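Local coordinates for protein 2-pyrone-4,6-dicarboxylic acid hydrolase, putative (Pseudomonas putida, PDB 2FFI) that probably hydrolyses 2-pyrone-4,6-dicarboxylate as a lactonase of the TIM-barrel amidohydrolase family, at residues W195-G200 with R230-S235. Numbering follows the deposited sequence.
Sequences WVKVSG and RLMWGS
Val196 pairs with Leu231, Lys197 with Met232 and Val198 with Trp233, all parallel, the two strands running 36° apart: Val196 N donates nearly straight to Arg230 O (3.1 Å), the shorter bond from Val198 N to Met232 O (2.9 Å) comes in tilted from the carbonyl plane, Gly234 N reaches Val198 O from above its carbonyl plane, and the return bond from Met232 N to Val196 O is weak. At the start of the pair, the Arg230 guanidinium lies flat on the Trp195 indole, centres 4.1 Å apart and planes 16° from parallel. The bend at chi2 (-75°) folds the arginine chain so that CD also sits over the five-membered ring, 3.5 Å from its centroid, a CH-pi contact; Arg230 NE is held by Gly192 O. With an alanine at Trp195, the guanidinium is likely to lose its stacking surface and the Met232 methyl, CE, the indole CD1 it meets at 3.6 Å. Strand 194-199, helix 208-225 and strand 231-234 form a beta-alpha-beta unit of the TIM barrel. Successive residues of each strand point to opposite faces. Val196 CG1 meets Leu231 CG at 3.6 Å, the two side chains lying alongside on the face covered by helices 208-225 and 262-276. On the other face Lys197 CG touches Met232 CG (3.6 Å), while its NZ forms a salt bridge with Glu141 and Ser199 OG bonds to His167.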
loop_
_atom_site.group_PDB
_atom_site.type_symbol
_atom_site.label_atom_id
_atom_site.label_comp_id
_atom_site.label_asym_id
_atom_site.label_seq_id
_atom_site.Cartn_x
_atom_site.Cartn_y
_atom_site.Cartn_z
ATOM N N TRP A 195 6.113 3.169 8.255
ATOM C CA TRP A 195 4.807 2.529 8.302
ATOM C C TRP A 195 4.893 1.188 7.620
ATOM O O TRP A 195 5.660 0.987 6.675
ATOM C CB TRP A 195 3.766 3.371 7.567
ATOM C CG TRP A 195 3.197 4.462 8.380
ATOM C CD1 TRP A 195 2.029 4.441 9.083
ATOM C CD2 TRP A 195 3.786 5.735 8.619
ATOM N NE1 TRP A 195 1.852 5.628 9.757
ATOM C CE2 TRP A 195 2.919 6.438 9.491
ATOM C CE3 TRP A 195 4.967 6.348 8.193
ATOM C CZ2 TRP A 195 3.195 7.725 9.931
ATOM C CZ3 TRP A 195 5.245 7.628 8.634
ATOM C CH2 TRP A 195 4.364 8.305 9.498
ATOM N N VAL A 196 4.082 0.265 8.103
ATOM C CA VAL A 196 4.045 -1.053 7.533
ATOM C C VAL A 196 2.591 -1.455 7.327
ATOM O O VAL A 196 1.761 -1.340 8.235
ATOM C CB VAL A 196 4.751 -2.055 8.451
ATOM C CG1 VAL A 196 4.221 -1.903 9.856
ATOM C CG2 VAL A 196 4.536 -3.471 7.932
ATOM N N LYS A 197 2.289 -1.909 6.116
ATOM C CA LYS A 197 0.942 -2.332 5.768
ATOM C C LYS A 197 0.733 -3.823 5.968
ATOM O O LYS A 197 1.530 -4.649 5.515
ATOM C CB LYS A 197 0.611 -1.970 4.314
ATOM C CG LYS A 197 -0.021 -0.610 4.151
ATOM C CD LYS A 197 -0.731 -0.437 2.810
ATOM C CE LYS A 197 0.149 0.254 1.779
ATOM N NZ LYS A 197 -0.636 0.990 0.743
ATOM N N VAL A 198 -0.341 -4.153 6.675
ATOM C CA VAL A 198 -0.710 -5.537 6.923
ATOM C C VAL A 198 -1.832 -5.838 5.917
ATOM O O VAL A 198 -2.999 -5.524 6.129
ATOM C CB VAL A 198 -1.171 -5.726 8.397
ATOM C CG1 VAL A 198 -1.756 -4.442 8.942
ATOM C CG2 VAL A 198 -2.189 -6.859 8.489
ATOM N N SER A 199 -1.441 -6.424 4.795
ATOM C CA SER A 199 -2.364 -6.736 3.715
ATOM C C SER A 199 -1.865 -7.853 2.805
ATOM O O SER A 199 -0.674 -8.173 2.764
ATOM C CB SER A 199 -2.628 -5.476 2.866
ATOM O OG SER A 199 -1.433 -4.940 2.305
ATOM N N GLY A 200 -2.798 -8.429 2.061
ATOM C CA GLY A 200 -2.462 -9.499 1.143
ATOM C C GLY A 200 -1.638 -10.587 1.773
ATOM O O GLY A 200 -0.536 -10.867 1.315
ATOM N N ARG A 230 1.217 2.752 13.490
ATOM C CA ARG A 230 2.076 2.595 12.332
ATOM C C ARG A 230 1.704 1.408 11.472
ATOM O O ARG A 230 2.357 1.144 10.469
ATOM C CB ARG A 230 3.532 2.482 12.768
ATOM C CG ARG A 230 4.103 3.791 13.252
ATOM C CD ARG A 230 4.382 4.711 12.098
ATOM N NE ARG A 230 4.823 6.016 12.575
ATOM C CZ ARG A 230 4.028 6.891 13.176
ATOM N NH1 ARG A 230 4.509 8.052 13.581
ATOM N NH2 ARG A 230 2.748 6.608 13.362
ATOM N N LEU A 231 0.652 0.697 11.862
ATOM C CA LEU A 231 0.185 -0.447 11.098
ATOM C C LEU A 231 -1.230 -0.196 10.575
ATOM O O LEU A 231 -2.106 0.236 11.322
ATOM C CB LEU A 231 0.208 -1.699 11.965
ATOM C CG LEU A 231 1.593 -2.310 12.216
ATOM C CD1 LEU A 231 2.415 -1.357 13.023
ATOM C CD2 LEU A 231 1.478 -3.640 12.967
HETATM N N MSE A 232 -1.451 -0.455 9.290
HETATM C CA MSE A 232 -2.771 -0.254 8.702
HETATM C C MSE A 232 -3.147 -1.419 7.799
HETATM O O MSE A 232 -2.288 -2.017 7.151
HETATM C CB MSE A 232 -2.814 1.037 7.893
HETATM C CG MSE A 232 -2.064 0.967 6.592
HETATM SE SE MSE A 232 -1.455 2.716 6.063
HETATM C CE MSE A 232 0.390 2.474 6.508
ATOM N N TRP A 233 -4.437 -1.729 7.750
ATOM C CA TRP A 233 -4.918 -2.833 6.928
ATOM C C TRP A 233 -5.261 -2.462 5.496
ATOM O O TRP A 233 -5.842 -1.411 5.236
ATOM C CB TRP A 233 -6.162 -3.464 7.557
ATOM C CG TRP A 233 -6.777 -4.554 6.719
ATOM C CD1 TRP A 233 -6.471 -5.886 6.745
ATOM C CD2 TRP A 233 -7.827 -4.398 5.738
ATOM N NE1 TRP A 233 -7.271 -6.567 5.844
ATOM C CE2 TRP A 233 -8.110 -5.681 5.222
ATOM C CE3 TRP A 233 -8.554 -3.298 5.250
ATOM C CZ2 TRP A 233 -9.089 -5.898 4.250
ATOM C CZ3 TRP A 233 -9.533 -3.514 4.270
ATOM C CH2 TRP A 233 -9.791 -4.808 3.787
ATOM N N GLY A 234 -4.919 -3.351 4.573
ATOM C CA GLY A 234 -5.238 -3.132 3.173
ATOM C C GLY A 234 -5.993 -4.318 2.592
ATOM O O GLY A 234 -5.824 -5.435 3.054
ATOM N N SER A 235 -6.843 -4.100 1.601
ATOM C CA SER A 235 -7.561 -5.222 1.026
ATOM C C SER A 235 -6.741 -5.771 -0.143
ATOM O O SER A 235 -6.719 -6.980 -0.400
ATOM C CB SER A 235 -8.936 -4.781 0.529
ATOM O OG SER A 235 -8.831 -3.773 -0.467
#